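Local coordinates for centrosomal P4.1-associated protein (Danio rerio, PDB 4LD1) that probably binds tubulin and other proteins in centriole organisation, the piece here being its C-terminal G-box domain, a long run of antiparallel beta strands, at residues 92-97 against 102-107; 111-114 against 118-121. One frame throughout, in Å; residues are numbered along the deposited sequence. Where two conformers were deposited one is given.

Contact 1: 92-97 against 102-107; sequences KEITFP and KTLHPD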
ATOM      1  N   LYS A  92      -3.957   0.337  -5.336  1.00 30.39           N
ATOM      2  CA  LYS A  92      -2.669   0.416  -4.642  1.00 31.23           C
ATOM      3  C   LYS A  92      -2.894   0.457  -3.145  1.00 28.66           C
ATOM      4  O   LYS A  92      -3.744   1.226  -2.669  1.00 35.62           O
ATOM      5  CB  LYS A  92      -1.888   1.667  -5.036  1.00 35.24           C
ATOM      6  CG  LYS A  92      -1.144   1.598  -6.363  1.00 50.60           C
ATOM      7  CD  LYS A  92      -0.162   2.778  -6.565  1.00 62.74           C
ATOM      8  CE  LYS A  92       0.582   3.178  -5.276  1.00 61.25           C
ATOM      9  NZ  LYS A  92       1.748   4.095  -5.501  1.00 62.47           N
ATOM     10  N   GLU A  93      -2.179  -0.332  -2.374  1.00 28.46           N
ATOM     11  CA  GLU A  93      -2.296  -0.291  -0.931  1.00 25.84           C
ATOM     12  C   GLU A  93      -0.961  -0.017  -0.330  1.00 26.86           C
ATOM     13  O   GLU A  93      -0.016  -0.817  -0.504  1.00 28.60           O
ATOM     14  CB  GLU A  93      -2.810  -1.604  -0.393  1.00 27.98           C
ATOM     15  CG  GLU A  93      -3.070  -1.584   1.090  1.00 33.02           C
ATOM     16  CD  GLU A  93      -3.198  -2.975   1.636  1.00 40.10           C
ATOM     17  OE1 GLU A  93      -4.351  -3.456   1.707  1.00 47.59           O
ATOM     18  OE2 GLU A  93      -2.138  -3.588   1.964  1.00 36.50           O
ATOM     19  N   ILE A  94      -0.824   1.103   0.330  1.00 26.13           N
ATOM     20  CA  ILE A  94       0.401   1.536   0.948  1.00 27.55           C
ATOM     21  C   ILE A  94       0.345   1.375   2.444  1.00 25.76           C
ATOM     22  O   ILE A  94      -0.575   1.865   3.093  1.00 27.11           O
ATOM     23  CB  ILE A  94       0.663   3.011   0.657  1.00 26.97           C
ATOM     24  CG1 ILE A  94       0.645   3.274  -0.853  1.00 34.94           C
ATOM     25  CG2 ILE A  94       1.966   3.464   1.280  1.00 27.76           C
ATOM     26  CD1 ILE A  94       0.605   4.744  -1.207  1.00 41.69           C
ATOM     27  N   THR A  95       1.335   0.722   3.020  1.00 25.06           N
ATOM     28  CA  THR A  95       1.526   0.696   4.450  1.00 28.15           C
ATOM     29  C   THR A  95       2.723   1.583   4.755  1.00 26.53           C
ATOM     30  O   THR A  95       3.864   1.268   4.378  1.00 26.77           O
ATOM     31  CB  THR A  95       1.762  -0.726   4.949  1.00 31.10           C
ATOM     32  OG1 THR A  95       0.656  -1.547   4.566  1.00 29.88           O
ATOM     33  CG2 THR A  95       1.908  -0.756   6.455  1.00 30.37           C
ATOM     34  N   PHE A  96       2.454   2.705   5.405  1.00 26.98           N
ATOM     35  CA  PHE A  96       3.469   3.683   5.734  1.00 29.06           C
ATOM     36  C   PHE A  96       4.289   3.197   6.920  1.00 30.66           C
ATOM     37  O   PHE A  96       3.889   2.263   7.617  1.00 30.42           O
ATOM     38  CB  PHE A  96       2.807   5.024   6.047  1.00 27.57           C
ATOM     39  CG  PHE A  96       2.234   5.703   4.840  1.00 30.79           C
ATOM     40  CD1 PHE A  96       3.049   6.401   3.969  1.00 32.80           C
ATOM     41  CD2 PHE A  96       0.890   5.627   4.569  1.00 30.75           C
ATOM     42  CE1 PHE A  96       2.529   7.021   2.855  1.00 35.96           C
ATOM     43  CE2 PHE A  96       0.355   6.252   3.457  1.00 37.06           C
ATOM     44  CZ  PHE A  96       1.179   6.948   2.598  1.00 37.09           C
ATOM     45  N   PRO A  97       5.438   3.835   7.159  1.00 37.29           N
ATOM     46  CA  PRO A  97       6.270   3.416   8.289  1.00 36.56           C
ATOM     47  C   PRO A  97       5.546   3.521   9.629  1.00 32.05           C
ATOM     48  O   PRO A  97       5.838   2.738  10.528  1.00 37.75           O
ATOM     49  CB  PRO A  97       7.477   4.366   8.218  1.00 36.49           C
ATOM     50  CG  PRO A  97       7.531   4.802   6.805  1.00 36.03           C
ATOM     51  CD  PRO A  97       6.125   4.804   6.288  1.00 33.78           C
ATOM     52  N   LYS A 102      -3.128   3.023   3.602  1.00 25.32           N
ATOM     53  CA  LYS A 102      -3.858   3.822   2.645  1.00 25.26           C
ATOM     54  C   LYS A 102      -4.142   3.044   1.406  1.00 27.36           C
ATOM     55  O   LYS A 102      -3.209   2.529   0.779  1.00 30.48           O
ATOM     56  CB  LYS A 102      -3.062   5.066   2.286  1.00 29.14           C
ATOM     57  CG  LYS A 102      -3.758   6.000   1.320  1.00 33.84           C
ATOM     58  CD  LYS A 102      -2.925   7.240   1.160  1.00 38.42           C
ATOM     59  CE  LYS A 102      -3.579   8.294   0.322  1.00 50.26           C
ATOM     60  NZ  LYS A 102      -2.692   9.491   0.320  1.00 58.83           N
ATOM     61  N   THR A 103      -5.397   2.926   1.029  1.00 27.52           N
ATOM     62  CA  THR A 103      -5.792   2.286  -0.207  1.00 29.71           C
ATOM     63  C   THR A 103      -6.227   3.309  -1.240  1.00 27.06           C
ATOM     64  O   THR A 103      -7.097   4.140  -0.957  1.00 26.30           O
ATOM     65  CB  THR A 103      -6.917   1.277   0.032  1.00 32.79           C
ATOM     66  OG1 THR A 103      -6.476   0.323   1.003  1.00 35.65           O
ATOM     67  CG2 THR A 103      -7.286   0.545  -1.255  1.00 37.65           C
ATOM     68  N   LEU A 104      -5.644   3.256  -2.431  1.00 31.06           N
ATOM     69  CA  LEU A 104      -6.016   4.138  -3.526  1.00 28.32           C
ATOM     70  C   LEU A 104      -6.678   3.338  -4.627  1.00 34.81           C
ATOM     71  O   LEU A 104      -6.144   2.318  -5.081  1.00 36.36           O
ATOM     72  CB  LEU A 104      -4.792   4.883  -4.067  1.00 32.29           C
ATOM     73  CG  LEU A 104      -4.080   5.764  -3.036  1.00 40.49           C
ATOM     74  CD1 LEU A 104      -2.984   4.981  -2.330  1.00 47.01           C
ATOM     75  CD2 LEU A 104      -3.526   7.025  -3.675  1.00 46.04           C
ATOM     76  N   HIS A 105      -7.839   3.801  -5.068  1.00 32.89           N
ATOM     77  CA  HIS A 105      -8.595   3.142  -6.125  1.00 32.92           C
ATOM     78  C   HIS A 105      -8.480   3.920  -7.433  1.00 33.68           C
ATOM     79  O   HIS A 105      -8.329   5.146  -7.420  1.00 31.62           O
ATOM     80  CB  HIS A 105     -10.065   3.061  -5.707  1.00 32.34           C
ATOM     81  CG  HIS A 105     -10.280   2.331  -4.416  1.00 33.20           C
ATOM     82  ND1 HIS A 105     -10.730   1.030  -4.361  1.00 42.53           N
ATOM     83  CD2 HIS A 105     -10.079   2.714  -3.132  1.00 31.36           C
ATOM     84  CE1 HIS A 105     -10.814   0.649  -3.099  1.00 40.41           C
ATOM     85  NE2 HIS A 105     -10.431   1.654  -2.331  1.00 39.65           N
ATOM     86  N   PRO A 106      -8.596   3.221  -8.573  1.00 36.42           N
ATOM     87  CA  PRO A 106      -8.459   3.875  -9.879  1.00 38.71           C
ATOM     88  C   PRO A 106      -9.436   5.030 -10.123  1.00 40.05           C
ATOM     89  O   PRO A 106      -9.111   5.925 -10.907  1.00 45.59           O
ATOM     90  CB  PRO A 106      -8.733   2.740 -10.874  1.00 44.06           C
ATOM     91  CG  PRO A 106      -8.476   1.497 -10.143  1.00 45.38           C
ATOM     92  CD  PRO A 106      -8.714   1.756  -8.692  1.00 38.77           C
ATOM     93  N   ASP A 107     -10.601   5.014  -9.482  1.00 35.75           N
ATOM     94  CA  ASP A 107     -11.604   6.066  -9.695  1.00 34.98           C
ATOM     95  C   ASP A 107     -11.332   7.329  -8.879  1.00 32.42           C
ATOM     96  O   ASP A 107     -12.079   8.307  -8.966  1.00 35.32           O
ATOM     97  CB  ASP A 107     -13.026   5.542  -9.423  1.00 34.73           C
ATOM     98  CG  ASP A 107     -13.278   5.217  -7.952  1.00 36.86           C
ATOM     99  OD1 ASP A 107     -12.355   5.355  -7.123  1.00 29.40           O
ATOM    100  OD2 ASP A 107     -14.418   4.801  -7.635  1.00 43.34           O
TER
HETATM  101  O   HOH W   1      -6.446  -2.247   0.451  1.00 40.24           O

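Contact 2: 111-114 against 118-121; sequences ESVL and TIIQ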
ATOM      1  N   GLU A 111      -8.661   5.753   0.901  0.61 25.60           N
ATOM      2  CA  GLU A 111      -9.087   5.456   2.261  0.61 24.91           C
ATOM      3  C   GLU A 111      -7.883   5.153   3.121  0.61 23.01           C
ATOM      4  O   GLU A 111      -7.101   4.258   2.784  0.61 26.32           O
ATOM      5  CB  GLU A 111     -10.037   4.263   2.282  0.61 26.88           C
ATOM      6  CG  GLU A 111     -10.499   3.891   3.673  0.61 34.32           C
ATOM      7  CD  GLU A 111     -11.487   2.743   3.678  0.61 46.67           C
ATOM      8  OE1 GLU A 111     -12.147   2.516   2.641  0.61 56.90           O
ATOM      9  OE2 GLU A 111     -11.596   2.067   4.723  0.61 53.40           O
ATOM     10  N   SER A 112      -7.715   5.899   4.203  1.00 23.41           N
ATOM     11  CA  SER A 112      -6.630   5.719   5.137  1.00 23.06           C
ATOM     12  C   SER A 112      -7.190   5.232   6.456  1.00 21.39           C
ATOM     13  O   SER A 112      -8.184   5.759   6.946  1.00 23.31           O
ATOM     14  CB  SER A 112      -5.866   7.023   5.363  1.00 27.71           C
ATOM     15  OG  SER A 112      -5.259   7.492   4.172  1.00 27.63           O
ATOM     16  N   VAL A 113      -6.547   4.211   7.016  1.00 21.84           N
ATOM     17  CA  VAL A 113      -6.896   3.670   8.318  1.00 22.20           C
ATOM     18  C   VAL A 113      -5.716   3.857   9.255  1.00 22.28           C
ATOM     19  O   VAL A 113      -4.615   3.335   9.004  1.00 24.76           O
ATOM     20  CB  VAL A 113      -7.261   2.177   8.239  1.00 26.48           C
ATOM     21  CG1 VAL A 113      -7.651   1.652   9.627  1.00 24.75           C
ATOM     22  CG2 VAL A 113      -8.378   1.940   7.200  1.00 29.25           C
ATOM     23  N   LEU A 114      -5.918   4.624  10.317  1.00 21.89           N
ATOM     24  CA  LEU A 114      -4.853   4.910  11.260  1.00 22.89           C
ATOM     25  C   LEU A 114      -4.800   3.799  12.291  1.00 22.87           C
ATOM     26  O   LEU A 114      -5.781   3.060  12.472  1.00 23.35           O
ATOM     27  CB  LEU A 114      -5.068   6.261  11.958  1.00 23.34           C
ATOM     28  CG  LEU A 114      -5.369   7.509  11.115  1.00 27.16           C
ATOM     29  CD1 LEU A 114      -5.291   8.762  11.982  1.00 28.29           C
ATOM     30  CD2 LEU A 114      -4.448   7.639   9.912  1.00 33.52           C
ATOM     31  N   THR A 118      -9.148   5.279  13.331  1.00 18.03           N
ATOM     32  CA  THR A 118      -9.662   6.365  12.521  1.00 17.77           C
ATOM     33  C   THR A 118      -9.634   5.986  11.051  1.00 16.83           C
ATOM     34  O   THR A 118      -8.642   5.447  10.572  1.00 19.54           O
ATOM     35  CB  THR A 118      -8.819   7.634  12.730  1.00 21.54           C
ATOM     36  OG1 THR A 118      -8.819   7.980  14.118  1.00 21.13           O
ATOM     37  CG2 THR A 118      -9.353   8.798  11.916  1.00 20.64           C
ATOM     38  N   ILE A 119     -10.720   6.274  10.347  1.00 18.69           N
ATOM     39  CA  ILE A 119     -10.783   6.081   8.911  1.00 19.36           C
ATOM     40  C   ILE A 119     -11.031   7.423   8.240  1.00 18.90           C
ATOM     41  O   ILE A 119     -11.952   8.155   8.620  1.00 20.19           O
ATOM     42  CB  ILE A 119     -11.923   5.119   8.517  1.00 19.89           C
ATOM     43  CG1 ILE A 119     -11.854   3.831   9.340  1.00 21.66           C
ATOM     44  CG2 ILE A 119     -11.923   4.858   7.013  1.00 22.15           C
ATOM     45  CD1 ILE A 119     -13.068   2.939   9.186  1.00 22.89           C
ATOM     46  N   ILE A 120     -10.213   7.728   7.239  1.00 19.87           N
ATOM     47  CA  ILE A 120     -10.331   8.936   6.450  1.00 21.32           C
ATOM     48  C   ILE A 120     -10.503   8.539   4.997  1.00 21.11           C
ATOM     49  O   ILE A 120      -9.589   7.963   4.388  1.00 23.99           O
ATOM     50  CB  ILE A 120      -9.116   9.850   6.588  1.00 25.83           C
ATOM     51  CG1 ILE A 120      -8.868  10.190   8.058  1.00 26.18           C
ATOM     52  CG2 ILE A 120      -9.359  11.137   5.815  1.00 26.93           C
ATOM     53  CD1 ILE A 120      -7.470  10.662   8.351  1.00 41.81           C
ATOM     54  N   GLN A 121     -11.685   8.805   4.466  1.00 20.37           N
ATOM     55  CA  GLN A 121     -12.061   8.504   3.102  1.00 22.49           C
ATOM     56  C   GLN A 121     -12.194   9.788   2.280  1.00 22.51           C
ATOM     57  O   GLN A 121     -13.014  10.670   2.597  1.00 24.46           O
ATOM     58  CB  GLN A 121     -13.381   7.753   3.102  1.00 24.48           C
ATOM     59  CG  GLN A 121     -13.992   7.513   1.744  1.00 30.04           C
ATOM     60  CD  GLN A 121     -15.441   7.099   1.859  1.00 31.54           C
ATOM     61  OE1 GLN A 121     -16.326   7.926   2.118  1.00 37.74           O
ATOM     62  NE2 GLN A 121     -15.693   5.818   1.699  1.00 38.94           N
TER
HETATM   63  O   HOH W   2      -7.215   8.910   2.868  1.00 32.63           O

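Contact 1: 92-97 against 102-107
I94 and L104 meet on one face of an antiparallel hairpin, with CD1 of I94 3.8 Å from CD1 of L104 and the two side chains crossing obliquely. CG2 of I94 turns the other way, toward the F96 ring, and sits 3.7 Å above its plane over the centre. That ring then offers its edge to the partner strand: CE2 of F96 lies 3.8 Å from CB of K102. With its CG anti to the backbone N (chi1 -178°) and every later bond extended, K102 carries its aliphatic chain past this edge, CD included, on the way to a long, weak ion pair with E110. The other face carries E93 and T103, a non-hydrogen-bonded pair in which CG of E93 comes within 3.9 Å of OG1 of T103. A water spans their polar ends, donating to OE1 of E93 at 2.7 Å and lying 2.6 Å from OG1 of T103. Between the two faces, reciprocal bonds join K92 to L104 and I94 to K102, such as K102 N to I94 O at 2.8 Å with an N-H...O angle of 169°. The chemistry is therefore two-sided: a small apolar cluster with lysine methylenes at its border, and a water-bridged polar pair, both resting on nearly straight backbone bonds.

Contact 2: 111-114 against 118-121
T118 and L114 open the pairing beside the turn of an antiparallel beta hairpin, strands 110-113 and 119-122, one of the run that makes up the G-box domain. Their side chains lie side by side and point the same way. CD1 and CG of L114 rest against CB of T118, the CD1 contact being 3.8 Å. T118 has its OG1 anti to the carbonyl carbon (chi1 -57°), where the hydroxyl is hydrogen-bonded to OD1 of D116 within the turn. Its carbonyl oxygen accepts the amide of L114 at 2.9 Å from T118 O to L114 N, and also receives a CA-H contact from V113.

I119 follows on the face it shares with E111 and V113. In the conformer given, the E111 chain lies across CG2 of I119, with OE2 of E111 3.6 Å away; a second conformer was deposited, so this contact is doubtful. V113 adds a looser apolar contact from CG2 to I119 CG1 at 4.5 Å.

I120 forms a hydrogen-bonded pair with S112 on the other face. S112 O takes the I120 amide, while S112 N to I120 O is 2.8 Å. A water also donates to I120 O at 3.0 Å and lies 2.7 Å from S112 OG, tying the serine side chain back to the opposite backbone.

Q121 stands in a non-hydrogen-bonded pair with E111, and its OE1 is hydrogen-bonded to N123. The contact thus rests mainly on backbone hydrogen bonds, with apolar contacts on the faces, chiefly L114 against T118, while the hydroxyls of T118 and S112 are engaged by the turn and by water.

Overall arrangement
After the strands from 18-21 to 83-86, the chain runs along strand 92-95, turns and returns on strand 101-104, and contact 1 closes that hairpin. A second turn leads into strand 110-113, and contact 2 closes the next hairpin with strand 119-122. The contacts are therefore in series, neither nested nor crossed, with centres 11 Å apart. They adjoin through the neighbouring strands 101-104 and 110-113: T103 N lies 2.8 Å from E111 O, a probable hydrogen bond, and K102 CG packs 3.6 Å from S112 OG. Strands 83-86 and 128-131 continue the antiparallel pairing beyond contacts 1 and 2 respectively, so successive hairpins extend the elongated G-box domain.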